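Local coordinates for protein fatty acyl CoA synthetase FADD13 (FATTY-ACYL-CoA SYNTHETASE) (Mycobacterium tuberculosis, PDB 3R44) that belongs to the ANL superfamily of AMP-binding enzymes and has their large N-terminal and smaller C-terminal family regions, at residues N77-C82 and L218-H222; M49-N54 and Y86-K90; K368-L373 and F387-F392; W202-I206 and G322-L328; G115-Y121 and T141-G147. All blocks are in the same frame, centred on the assembly; numbering follows the deposited sequence.

Contact 1. Residues N77-C82 and L218-H222; sequences NSVEFC and LPMFH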
# COMPACT_ATOMS: atom_id res chain seq x y z
N ASN A 77 9.60 7.24 9.73
CA ASN A 77 8.38 8.00 10.06
C ASN A 77 8.72 9.09 11.08
O ASN A 77 9.41 8.85 12.10
CB ASN A 77 7.34 7.07 10.67
CG ASN A 77 6.65 6.23 9.65
OD1 ASN A 77 7.18 5.98 8.55
ND2 ASN A 77 5.47 5.75 9.99
N SER A 78 8.20 10.28 10.83
CA SER A 78 8.43 11.43 11.70
C SER A 78 7.51 12.54 11.25
O SER A 78 6.93 12.49 10.14
CB SER A 78 9.90 11.92 11.61
OG SER A 78 10.17 12.41 10.30
N VAL A 79 7.33 13.53 12.11
CA VAL A 79 6.59 14.70 11.75
C VAL A 79 7.34 15.46 10.62
O VAL A 79 6.73 16.10 9.77
CB VAL A 79 6.31 15.58 12.97
CG1 VAL A 79 7.59 16.31 13.42
CG2 VAL A 79 5.13 16.56 12.70
N GLU A 80 8.67 15.38 10.57
CA GLU A 80 9.40 15.97 9.40
C GLU A 80 9.03 15.37 8.06
O GLU A 80 8.90 16.06 7.07
CB GLU A 80 10.90 15.86 9.57
CG GLU A 80 11.51 16.75 10.65
CD GLU A 80 11.37 16.22 12.09
OE1 GLU A 80 10.89 15.08 12.35
OE2 GLU A 80 11.73 16.98 13.00
N PHE A 81 8.90 14.06 8.01
CA PHE A 81 8.45 13.34 6.82
C PHE A 81 7.13 13.98 6.38
O PHE A 81 6.97 14.39 5.20
CB PHE A 81 8.28 11.86 7.14
CG PHE A 81 8.16 10.94 5.95
CD1 PHE A 81 8.94 9.78 5.91
CD2 PHE A 81 7.26 11.15 4.95
CE1 PHE A 81 8.88 8.89 4.85
CE2 PHE A 81 7.20 10.26 3.87
CZ PHE A 81 8.03 9.15 3.82
N CYS A 82 6.18 14.09 7.31
CA CYS A 82 4.83 14.61 6.95
C CYS A 82 4.95 16.09 6.47
O CYS A 82 4.33 16.50 5.50
CB CYS A 82 3.93 14.61 8.16
SG CYS A 82 3.55 12.96 8.73
N LEU A 218 2.81 1.95 10.60
CA LEU A 218 3.30 1.42 9.35
C LEU A 218 4.07 2.54 8.63
O LEU A 218 3.74 3.71 8.78
CB LEU A 218 2.15 1.00 8.46
CG LEU A 218 1.23 -0.07 9.10
CD1 LEU A 218 -0.16 -0.05 8.49
CD2 LEU A 218 1.94 -1.40 8.97
N PRO A 219 4.99 2.18 7.75
CA PRO A 219 5.84 3.22 7.15
C PRO A 219 5.11 4.21 6.26
O PRO A 219 4.22 3.85 5.48
CB PRO A 219 6.85 2.42 6.32
CG PRO A 219 6.91 1.09 7.05
CD PRO A 219 5.49 0.83 7.46
N MET A 220 5.56 5.46 6.31
CA MET A 220 4.91 6.50 5.57
C MET A 220 5.16 6.46 4.09
O MET A 220 4.49 7.17 3.33
CB MET A 220 5.24 7.85 6.15
CG MET A 220 4.50 8.12 7.47
SD MET A 220 5.32 9.47 8.37
CE MET A 220 4.30 9.49 9.88
N PHE A 221 6.12 5.65 3.66
CA PHE A 221 6.33 5.53 2.24
C PHE A 221 5.33 4.59 1.56
O PHE A 221 5.47 4.37 0.38
CB PHE A 221 7.79 5.15 1.88
CG PHE A 221 8.30 3.89 2.61
CD1 PHE A 221 7.85 2.62 2.26
CD2 PHE A 221 9.22 4.01 3.68
CE1 PHE A 221 8.26 1.47 2.98
CE2 PHE A 221 9.66 2.88 4.38
CZ PHE A 221 9.18 1.60 4.02
N HIS A 222 4.43 3.96 2.31
CA HIS A 222 3.39 3.10 1.75
C HIS A 222 2.26 4.07 1.39
O HIS A 222 1.95 4.96 2.17
CB HIS A 222 2.82 2.08 2.77
CG HIS A 222 3.75 0.97 3.13
ND1 HIS A 222 4.36 0.17 2.19
CD2 HIS A 222 4.15 0.50 4.34
CE1 HIS A 222 5.14 -0.71 2.79
NE2 HIS A 222 5.04 -0.53 4.10
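M220 lies against the ring of F81 and the amide of N77, a Met-aromatic contact where the N-capped start of helix 79-91 meets the loop leading from strand 213-216 to helix 223-235. Tracing the M220 side chain outward gives the evidence. Its CB stands over the centre of the F81 ring, 3.8 Å from the centroid and 9° off the ring normal, a CH-pi contact with the face. CG is 3.6 Å from N77 ND2, so the thioether chain leaves the ring and runs over the asparagine. SD remains oblique to the aromatic group, 4.5 Å from the F81 centroid and 29° off its normal. CE reaches C82, coming 3.7 Å from SG. That reach follows from an extended chain, with chi3 at -177°, which runs antiparallel to the side chain of F81.

The amide of N77 is gripped at both ends. OD1 accepts from M220 N at 2.8 Å, and ND2 donates to L218 O at 2.9 Å; the L218 oxygen lies near the amide plane of N77, whereas the donor stands well above the carbonyl plane of L218. These two bonds fix the rotation of a buried amide and hold it to the backbone as it enters the type I turn P219-H222. Y35 of strand 33-37 touches both M220 and C82. On the helix side, S78 OG takes the F81 N-H as N-cap acceptor, with an N-to-O distance of 3.1 Å.

Contact 2. Residues M49-N54 and Y86-K90; sequences MNALAN and YGAAK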
# COMPACT_ATOMS: atom_id res chain seq x y z
N MET A 49 1.93 22.16 13.19
CA MET A 49 2.27 21.34 12.08
C MET A 49 2.30 22.21 10.79
O MET A 49 3.19 22.04 9.94
CB MET A 49 1.26 20.22 11.91
CG MET A 49 1.73 19.24 10.86
SD MET A 49 1.04 17.63 11.18
CE MET A 49 -0.37 17.75 10.13
N ASN A 50 1.28 23.07 10.62
CA ASN A 50 1.25 23.96 9.47
C ASN A 50 2.52 24.85 9.45
O ASN A 50 3.17 25.04 8.40
CB ASN A 50 -0.02 24.84 9.40
CG ASN A 50 -0.11 25.58 8.11
OD1 ASN A 50 -0.17 24.97 7.03
ND2 ASN A 50 0.02 26.90 8.18
N ALA A 51 2.92 25.38 10.62
CA ALA A 51 4.13 26.20 10.71
C ALA A 51 5.39 25.42 10.35
O ALA A 51 6.23 25.89 9.63
CB ALA A 51 4.26 26.82 12.08
N LEU A 52 5.47 24.17 10.75
CA LEU A 52 6.63 23.38 10.37
C LEU A 52 6.61 23.05 8.87
O LEU A 52 7.66 22.99 8.24
CB LEU A 52 6.68 22.07 11.13
CG LEU A 52 7.86 21.16 10.89
CD1 LEU A 52 9.18 21.85 11.14
CD2 LEU A 52 7.78 19.95 11.88
N ALA A 53 5.44 22.76 8.31
CA ALA A 53 5.34 22.61 6.85
C ALA A 53 5.86 23.85 6.11
O ALA A 53 6.54 23.74 5.08
CB ALA A 53 3.88 22.25 6.42
N ASN A 54 5.56 25.04 6.64
CA ASN A 54 6.05 26.27 6.06
C ASN A 54 7.56 26.36 6.14
O ASN A 54 8.21 26.78 5.19
CB ASN A 54 5.43 27.49 6.72
CG ASN A 54 3.97 27.67 6.34
OD1 ASN A 54 3.51 27.02 5.43
ND2 ASN A 54 3.23 28.49 7.09
N TYR A 86 3.94 17.98 3.03
CA TYR A 86 3.10 19.16 3.01
C TYR A 86 3.80 20.41 2.47
O TYR A 86 3.18 21.21 1.74
CB TYR A 86 2.54 19.46 4.37
CG TYR A 86 1.39 18.55 4.79
CD1 TYR A 86 0.21 18.51 4.03
CD2 TYR A 86 1.46 17.79 5.95
CE1 TYR A 86 -0.90 17.70 4.46
CE2 TYR A 86 0.39 17.02 6.36
CZ TYR A 86 -0.77 16.96 5.59
OH TYR A 86 -1.85 16.23 5.98
N GLY A 87 5.05 20.62 2.87
CA GLY A 87 5.86 21.72 2.41
C GLY A 87 6.04 21.66 0.91
O GLY A 87 5.82 22.64 0.18
N ALA A 88 6.42 20.49 0.39
CA ALA A 88 6.50 20.30 -1.07
C ALA A 88 5.16 20.59 -1.77
O ALA A 88 5.16 21.26 -2.83
CB ALA A 88 7.00 18.87 -1.43
N ALA A 89 4.07 20.08 -1.20
CA ALA A 89 2.71 20.34 -1.72
C ALA A 89 2.41 21.85 -1.89
O ALA A 89 1.94 22.30 -2.93
CB ALA A 89 1.64 19.64 -0.83
N LYS A 90 2.74 22.64 -0.87
CA LYS A 90 2.53 24.09 -0.93
C LYS A 90 3.33 24.75 -2.04
O LYS A 90 2.87 25.74 -2.60
CB LYS A 90 2.91 24.75 0.39
CG LYS A 90 1.96 24.34 1.56
CD LYS A 90 2.48 25.01 2.85
CE LYS A 90 1.79 24.47 4.08
NZ LYS A 90 0.84 25.45 4.46
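K90 and N50 meet through two torsions: the lysine chain runs extended to CE, and the turn about CD-CE (chi4 -103°) swings NZ aside, while N50 holds CG opposite its backbone N (chi1 -172°), bringing the amide toward the lysine. K90 NZ donates to N50 OD1 at 2.8 Å, and a second, weak bond goes to N54 OD1 one turn further along, at 3.2 Å. The ammonium also forms a salt bridge with E162, whose carboxylate accepts from ND2 of both asparagines, an arrangement consistent with E162 setting the amides so that their oxygens face the lysine.

This is packing of two helices of the AMP-binding region, 46-62 and 79-91. Their short segments cross at -64° with the axes 8.8 Å apart. A53 and G87 mark the crossing: A53 O comes 3.4 Å from G87 CA, a backbone-to-backbone approach made possible by the missing side chain. A53 CB touches two residues of the other helix, 3.7 Å from Y86 CB and 3.8 Å from K90 CE. The M49 chain, bent at its thioether, brings CE obliquely to the Y86 ring, 3.9 Å from CE2. Y86 also touches V229, I230 and A233 of helix 223-235.

Contact 3. Residues K368-L373 and F387-F392; sequences KSDILL and FDNGWF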
# COMPACT_ATOMS: atom_id res chain seq x y z
N LYS A 368 -12.62 2.96 -11.80
CA LYS A 368 -12.84 4.29 -12.45
C LYS A 368 -13.08 5.28 -11.31
O LYS A 368 -13.94 5.06 -10.48
CB LYS A 368 -14.03 4.28 -13.41
CG LYS A 368 -14.31 5.64 -14.06
CD LYS A 368 -15.37 5.51 -15.18
CE LYS A 368 -14.70 5.25 -16.50
NZ LYS A 368 -15.66 5.35 -17.65
N SER A 369 -12.25 6.33 -11.23
CA SER A 369 -12.24 7.17 -10.06
C SER A 369 -11.20 8.26 -10.23
O SER A 369 -10.16 8.03 -10.84
CB SER A 369 -11.81 6.38 -8.82
OG SER A 369 -11.89 7.14 -7.62
N ASP A 370 -11.45 9.41 -9.63
CA ASP A 370 -10.42 10.45 -9.51
C ASP A 370 -9.25 10.09 -8.55
O ASP A 370 -8.25 10.80 -8.52
CB ASP A 370 -11.03 11.77 -9.02
CG ASP A 370 -11.85 12.48 -10.06
OD1 ASP A 370 -11.61 12.21 -11.24
OD2 ASP A 370 -12.69 13.33 -9.69
N ILE A 371 -9.36 9.00 -7.79
CA ILE A 371 -8.24 8.54 -6.98
C ILE A 371 -7.09 7.96 -7.82
O ILE A 371 -5.97 7.74 -7.31
CB ILE A 371 -8.65 7.48 -5.94
CG1 ILE A 371 -8.92 6.16 -6.68
CG2 ILE A 371 -9.86 7.98 -4.96
CD1 ILE A 371 -9.42 5.03 -5.77
N LEU A 372 -7.37 7.69 -9.10
CA LEU A 372 -6.39 7.01 -9.96
C LEU A 372 -5.23 7.90 -10.30
O LEU A 372 -5.33 9.12 -10.45
CB LEU A 372 -7.04 6.51 -11.24
CG LEU A 372 -8.04 5.38 -11.00
CD1 LEU A 372 -8.80 5.10 -12.30
CD2 LEU A 372 -7.38 4.12 -10.48
N LEU A 373 -4.11 7.24 -10.50
CA LEU A 373 -2.92 7.90 -11.00
C LEU A 373 -3.16 8.71 -12.25
O LEU A 373 -4.03 8.39 -13.11
CB LEU A 373 -1.78 6.86 -11.26
CG LEU A 373 -1.84 6.12 -12.62
CD1 LEU A 373 -0.60 5.28 -12.81
CD2 LEU A 373 -3.12 5.22 -12.81
N PHE A 387 -5.28 1.65 -19.29
CA PHE A 387 -6.63 2.15 -19.27
C PHE A 387 -7.47 1.65 -20.43
O PHE A 387 -6.97 1.45 -21.55
CB PHE A 387 -6.62 3.66 -19.31
CG PHE A 387 -6.32 4.27 -18.03
CD1 PHE A 387 -7.35 4.59 -17.19
CD2 PHE A 387 -5.01 4.53 -17.63
CE1 PHE A 387 -7.10 5.17 -15.98
CE2 PHE A 387 -4.77 5.11 -16.39
CZ PHE A 387 -5.82 5.44 -15.59
N ASP A 388 -8.73 1.39 -20.12
CA ASP A 388 -9.75 1.01 -21.09
C ASP A 388 -10.94 1.92 -20.87
O ASP A 388 -11.73 1.68 -19.94
CB ASP A 388 -10.18 -0.42 -20.84
CG ASP A 388 -11.19 -0.91 -21.88
OD1 ASP A 388 -11.57 -0.11 -22.78
OD2 ASP A 388 -11.57 -2.11 -21.79
N ASN A 389 -11.04 2.97 -21.68
CA ASN A 389 -12.12 3.97 -21.57
C ASN A 389 -12.31 4.55 -20.18
O ASN A 389 -13.44 4.54 -19.65
CB ASN A 389 -13.44 3.37 -21.99
CG ASN A 389 -13.47 3.03 -23.45
OD1 ASN A 389 -13.83 1.90 -23.81
ND2 ASN A 389 -13.08 3.97 -24.31
N GLY A 390 -11.23 4.99 -19.59
CA GLY A 390 -11.24 5.59 -18.30
C GLY A 390 -11.12 4.59 -17.18
O GLY A 390 -10.92 5.00 -16.08
N TRP A 391 -11.30 3.28 -17.44
CA TRP A 391 -11.17 2.24 -16.41
C TRP A 391 -9.72 1.79 -16.34
O TRP A 391 -9.16 1.39 -17.35
CB TRP A 391 -12.03 1.06 -16.74
CG TRP A 391 -13.47 1.32 -16.65
CD1 TRP A 391 -14.30 1.71 -17.64
CD2 TRP A 391 -14.28 1.11 -15.50
NE1 TRP A 391 -15.62 1.74 -17.17
CE2 TRP A 391 -15.62 1.39 -15.85
CE3 TRP A 391 -13.99 0.72 -14.19
CZ2 TRP A 391 -16.67 1.33 -14.94
CZ3 TRP A 391 -15.04 0.63 -13.29
CH2 TRP A 391 -16.36 0.95 -13.67
N PHE A 392 -9.13 1.88 -15.15
CA PHE A 392 -7.78 1.42 -14.89
C PHE A 392 -7.77 -0.11 -14.74
O PHE A 392 -8.50 -0.64 -13.92
CB PHE A 392 -7.19 2.04 -13.62
CG PHE A 392 -5.88 1.47 -13.26
CD1 PHE A 392 -4.74 1.78 -14.00
CD2 PHE A 392 -5.76 0.60 -12.21
CE1 PHE A 392 -3.54 1.19 -13.71
CE2 PHE A 392 -4.56 0.04 -11.91
CZ PHE A 392 -3.44 0.34 -12.64
O HOH W 1 -10.93 7.06 -14.02
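K368 NZ donates to N389 O at 3.1 Å, approaching in the plane of that carbonyl with a C=O...N angle of 157°. The aliphatic part of the lysine crosses W391 at about a right angle: CB lies over the face of the six-membered ring, 3.7 Å from its centroid and 13° off the normal, and CE passes close to the pyrrole side. A bend at chi3 (-92°) turns the chain end toward the tip of the hairpin. Here strand 364-369 runs antiparallel to 391-394, which a type I' turn from D388 to W391 joins to 387-388 as a beta hairpin with a two-residue loop. A water links the other turn carbonyl across, accepting from S369 N and donating to G390 O at 2.9 Å.

Beyond the strand end the contact becomes apolar. L372 CD1 lies 3.7 Å from F392 CB and also approaches the F387 ring. L373 CD2 rests against both phenylalanines, 3.9 Å from F387 CZ and 4.0 Å from F392 CD1, oblique to both rings.

The lysine therefore meets the hairpin through a neutral backbone carbonyl and an indole face, with no salt bridge between the segments, and its hold is probably little dependent on the ionisation of any acid within them.

Contact 4. Residues W202-I206 and G322-L328; sequences WASTI and GGGTLLL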
# COMPACT_ATOMS: atom_id res chain seq x y z
N TRP A 202 -11.87 7.67 1.68
CA TRP A 202 -11.77 7.03 3.00
C TRP A 202 -12.65 7.72 4.05
O TRP A 202 -13.45 7.10 4.73
CB TRP A 202 -10.32 7.11 3.44
CG TRP A 202 -9.48 6.07 2.88
CD1 TRP A 202 -8.77 6.07 1.69
CD2 TRP A 202 -9.16 4.87 3.52
NE1 TRP A 202 -8.06 4.89 1.56
CE2 TRP A 202 -8.28 4.15 2.68
CE3 TRP A 202 -9.58 4.29 4.74
CZ2 TRP A 202 -7.82 2.86 3.01
CZ3 TRP A 202 -9.11 3.05 5.07
CH2 TRP A 202 -8.22 2.35 4.22
N ALA A 203 -12.49 9.04 4.12
CA ALA A 203 -13.15 9.84 5.13
C ALA A 203 -14.67 9.78 5.01
O ALA A 203 -15.39 9.89 6.02
CB ALA A 203 -12.68 11.26 5.06
N SER A 204 -15.18 9.63 3.79
CA SER A 204 -16.64 9.49 3.57
C SER A 204 -17.19 8.10 3.67
O SER A 204 -18.41 7.91 3.69
CB SER A 204 -17.06 10.04 2.20
OG SER A 204 -16.83 11.43 2.15
N THR A 205 -16.32 7.10 3.74
CA THR A 205 -16.73 5.72 3.72
C THR A 205 -16.55 5.06 5.11
O THR A 205 -17.44 4.37 5.56
CB THR A 205 -15.94 4.91 2.64
OG1 THR A 205 -16.08 5.57 1.36
CG2 THR A 205 -16.43 3.44 2.60
N ILE A 206 -15.42 5.27 5.75
CA ILE A 206 -15.21 4.59 7.06
C ILE A 206 -15.81 5.45 8.15
O ILE A 206 -15.99 6.67 7.96
CB ILE A 206 -13.73 4.32 7.37
CG1 ILE A 206 -12.94 5.60 7.62
CG2 ILE A 206 -13.08 3.50 6.25
CD1 ILE A 206 -11.46 5.25 8.02
N GLY A 322 -4.23 4.13 -2.65
CA GLY A 322 -4.72 3.48 -1.45
C GLY A 322 -6.22 3.41 -1.29
O GLY A 322 -6.69 3.04 -0.23
N GLY A 323 -6.99 3.83 -2.30
CA GLY A 323 -8.43 3.67 -2.27
C GLY A 323 -8.88 2.50 -3.13
O GLY A 323 -8.12 1.92 -3.89
N GLY A 324 -10.13 2.17 -3.08
CA GLY A 324 -10.60 1.11 -3.95
C GLY A 324 -11.84 0.50 -3.35
O GLY A 324 -12.93 1.05 -3.58
N THR A 325 -11.70 -0.59 -2.61
CA THR A 325 -12.80 -1.19 -1.90
C THR A 325 -12.50 -1.24 -0.39
O THR A 325 -11.35 -1.38 0.04
CB THR A 325 -13.21 -2.64 -2.38
OG1 THR A 325 -12.14 -3.56 -2.14
CG2 THR A 325 -13.62 -2.71 -3.89
N LEU A 326 -13.58 -1.20 0.40
CA LEU A 326 -13.55 -1.32 1.84
C LEU A 326 -14.64 -2.26 2.31
O LEU A 326 -15.78 -2.19 1.83
CB LEU A 326 -13.62 0.04 2.54
CG LEU A 326 -12.37 0.95 2.41
CD1 LEU A 326 -12.75 2.26 3.02
CD2 LEU A 326 -11.10 0.38 3.08
N LEU A 327 -14.26 -3.16 3.20
CA LEU A 327 -15.19 -4.08 3.87
C LEU A 327 -15.39 -3.50 5.24
O LEU A 327 -14.51 -3.57 6.11
CB LEU A 327 -14.63 -5.50 3.90
CG LEU A 327 -15.50 -6.55 4.59
CD1 LEU A 327 -16.69 -6.78 3.68
CD2 LEU A 327 -14.74 -7.85 4.88
N LEU A 328 -16.53 -2.87 5.42
CA LEU A 328 -16.79 -2.19 6.65
C LEU A 328 -16.92 -3.19 7.83
O LEU A 328 -17.13 -4.40 7.65
CB LEU A 328 -17.97 -1.20 6.47
CG LEU A 328 -17.74 -0.12 5.37
CD1 LEU A 328 -18.89 0.87 5.29
CD2 LEU A 328 -16.44 0.60 5.55
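The C-terminal end of helix 192-205 packs on strand 324-327 of the large mixed sheet, with W202 and L326 as the principal partners. The indole does two things. At its edge, NE1 donates to G322 O at 2.9 Å (N-H...O 144°); the oxygen lies near the ring plane, but the nitrogen stands 54° out of the G322 carbonyl plane, so the bond does not follow a lone pair. Over its face comes L326, whose side chain crosses the tryptophan at about a right angle and sets CD2 3.7 Å from CH2, with a CH-pi contact to the six-membered ring.

The two L326 branches divide the work. While CD2 meets the indole, CD1 turns to the helix end, 3.9 Å from T205 CG2 and 3.5 Å from I206 CG2, the latter tighter than ordinary van der Waals contact. L326 CG sits opposite its carbonyl carbon (chi1 -70°), which brings the branch point toward the helix. L328, just past the strand end, also points to the helix and adds CD1 at 3.8 Å from T205 O and CD2 at 4.1 Å from T205 CG2.

T205 OG1 bonds S201 O and M344 N, while its methyl CG2 faces the leucines. The ring of F231 meets that of W202, and I290 of strand 288-291 touches the indole too. A helix end laid on a strand through a leucine and an indole in this way is typical of the helix-on-sheet layers of an alpha/beta fold.

Contact 5. Residues G115-Y121 and T141-G147; sequences GSKVVIY and TVTDWIG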
# COMPACT_ATOMS: atom_id res chain seq x y z
N GLY A 115 14.23 11.55 -11.60
CA GLY A 115 14.99 12.77 -11.85
C GLY A 115 14.93 13.68 -10.63
O GLY A 115 14.86 14.95 -10.77
N SER A 116 14.94 13.05 -9.45
CA SER A 116 14.93 13.78 -8.18
C SER A 116 16.09 14.75 -8.15
O SER A 116 17.23 14.41 -8.51
CB SER A 116 15.06 12.89 -6.95
OG SER A 116 13.86 12.12 -6.81
N LYS A 117 15.78 15.94 -7.67
CA LYS A 117 16.77 17.00 -7.55
C LYS A 117 17.41 17.04 -6.17
O LYS A 117 18.56 17.37 -6.02
CB LYS A 117 16.04 18.31 -7.83
CG LYS A 117 16.86 19.56 -7.89
CD LYS A 117 16.01 20.70 -8.52
CE LYS A 117 16.79 22.01 -8.55
NZ LYS A 117 18.11 21.88 -9.25
N VAL A 118 16.62 16.74 -5.14
CA VAL A 118 17.06 16.81 -3.76
C VAL A 118 16.72 15.50 -3.14
O VAL A 118 15.65 14.97 -3.41
CB VAL A 118 16.33 17.98 -3.03
CG1 VAL A 118 16.51 17.92 -1.51
CG2 VAL A 118 16.83 19.35 -3.60
N VAL A 119 17.62 14.98 -2.33
CA VAL A 119 17.38 13.74 -1.60
C VAL A 119 17.51 14.03 -0.11
O VAL A 119 18.56 14.51 0.33
CB VAL A 119 18.35 12.64 -2.03
CG1 VAL A 119 18.14 11.38 -1.17
CG2 VAL A 119 18.12 12.37 -3.57
N ILE A 120 16.43 13.80 0.62
CA ILE A 120 16.44 13.99 2.07
C ILE A 120 16.42 12.61 2.74
O ILE A 120 15.48 11.84 2.50
CB ILE A 120 15.28 14.87 2.54
CG1 ILE A 120 15.33 16.24 1.85
CG2 ILE A 120 15.38 15.05 4.08
CD1 ILE A 120 14.20 17.07 2.13
N TYR A 121 17.45 12.29 3.53
CA TYR A 121 17.58 10.97 4.09
C TYR A 121 17.82 10.90 5.57
O TYR A 121 18.49 11.75 6.19
CB TYR A 121 18.65 10.17 3.36
CG TYR A 121 20.05 10.69 3.54
CD1 TYR A 121 20.90 10.15 4.51
CD2 TYR A 121 20.52 11.72 2.76
CE1 TYR A 121 22.20 10.63 4.66
CE2 TYR A 121 21.79 12.21 2.91
CZ TYR A 121 22.62 11.67 3.85
OH TYR A 121 23.90 12.20 3.93
N THR A 141 20.74 14.03 -11.71
CA THR A 141 19.81 15.11 -11.41
C THR A 141 19.92 15.59 -9.95
O THR A 141 19.46 16.69 -9.65
CB THR A 141 18.34 14.65 -11.70
OG1 THR A 141 18.04 13.46 -10.94
CG2 THR A 141 18.15 14.36 -13.21
N VAL A 142 20.49 14.77 -9.06
CA VAL A 142 20.53 15.11 -7.63
C VAL A 142 21.58 16.20 -7.40
O VAL A 142 22.76 15.96 -7.56
CB VAL A 142 20.82 13.91 -6.73
CG1 VAL A 142 20.79 14.35 -5.28
CG2 VAL A 142 19.74 12.75 -6.96
N THR A 143 21.14 17.40 -7.04
CA THR A 143 22.05 18.52 -6.75
C THR A 143 22.27 18.63 -5.23
O THR A 143 23.20 19.27 -4.77
CB THR A 143 21.51 19.85 -7.39
OG1 THR A 143 20.23 20.20 -6.81
CG2 THR A 143 21.34 19.71 -8.92
N ASP A 144 21.43 17.96 -4.45
CA ASP A 144 21.52 18.08 -3.00
C ASP A 144 21.21 16.78 -2.27
O ASP A 144 20.18 16.18 -2.52
CB ASP A 144 20.59 19.20 -2.53
CG ASP A 144 21.23 20.55 -2.66
OD1 ASP A 144 22.28 20.76 -1.98
OD2 ASP A 144 20.76 21.37 -3.48
N TRP A 145 22.12 16.36 -1.40
CA TRP A 145 21.86 15.23 -0.50
C TRP A 145 21.84 15.70 0.97
O TRP A 145 22.86 16.16 1.48
CB TRP A 145 22.93 14.17 -0.68
CG TRP A 145 23.23 13.78 -2.10
CD1 TRP A 145 24.01 14.44 -3.00
CD2 TRP A 145 22.79 12.59 -2.76
NE1 TRP A 145 24.07 13.75 -4.20
CE2 TRP A 145 23.32 12.60 -4.07
CE3 TRP A 145 21.96 11.52 -2.38
CZ2 TRP A 145 23.06 11.58 -4.99
CZ3 TRP A 145 21.71 10.51 -3.31
CH2 TRP A 145 22.26 10.55 -4.59
N ILE A 146 20.69 15.62 1.61
CA ILE A 146 20.46 16.33 2.86
C ILE A 146 20.14 15.28 3.89
O ILE A 146 19.06 14.70 3.84
CB ILE A 146 19.28 17.36 2.78
CG1 ILE A 146 19.47 18.36 1.62
CG2 ILE A 146 19.21 18.17 4.05
CD1 ILE A 146 20.72 19.26 1.78
N GLY A 147 21.06 15.04 4.82
CA GLY A 147 20.83 14.04 5.88
C GLY A 147 20.14 14.67 7.07
O GLY A 147 19.84 15.87 7.08
O HOH W 2 24.61 14.68 3.75
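Main-chain hydrogen bonds join V119 to strand 144-147: V119 N donates to D144 O at 2.8 Å, and V119 O accepts from I146 N at 2.7 Å. Y121 N then bonds to I146 O at 2.9 Å. The same residue of one strand serving residues on both sides of its partner W145 is the parallel pattern, and the strand axes run within 14° of each other.

Near the strand starts, K117 O is gripped by T143 N at 2.8 Å, with weak additions from D144 N and T143 OG1. T141 OG1 donates to S116 O at 2.7 Å, standing well above the carbonyl plane. A water bridges Y121 OH and W145 O.

Aromatic contact comes from Y121. Its chi1 of 67° folds the ring across the neighbouring strand, where G147 CA lies over its centre, 3.6 Å from the centroid and 14° off the normal.

Apolar contacts fall on both faces. V119 CB lies 3.8 Å from W145 CE3. V119 CG2 meets V142 CG1 at 3.7 Å; I129 of helix 126-134 covers V119, Y121 and W145. V118, I120 and I146 line the opposite face.

With that helix connecting the two strands, the arrangement is a beta-alpha-beta crossover at one margin of a four-stranded parallel sheet.

From the N terminus, contact 2 closes first, joining helix 46-62 to helix 79-91. Contact 1 opens at 77-82, at the start of that second helix, before contact 2 closes, so the two cross; they also touch, V79 CG1 packing 4.0 Å from L52 CD2. The long loop closed by contact 1 encloses contact 5, the pairing of strands 118-121 and 144-147. Contact 4 opens at 202-206, inside that loop, and closes at 322-328, so it crosses contact 1 and ties helix 192-205 to strand 324-327 of the large mixed sheet. Contact 3 follows in series, within the antiparallel sheet, yet meets contact 4 in space: I371 CD1 lies 3.7 Å from G323 C. Contacts 4 and 5 lie on opposite sides of the chain's centre.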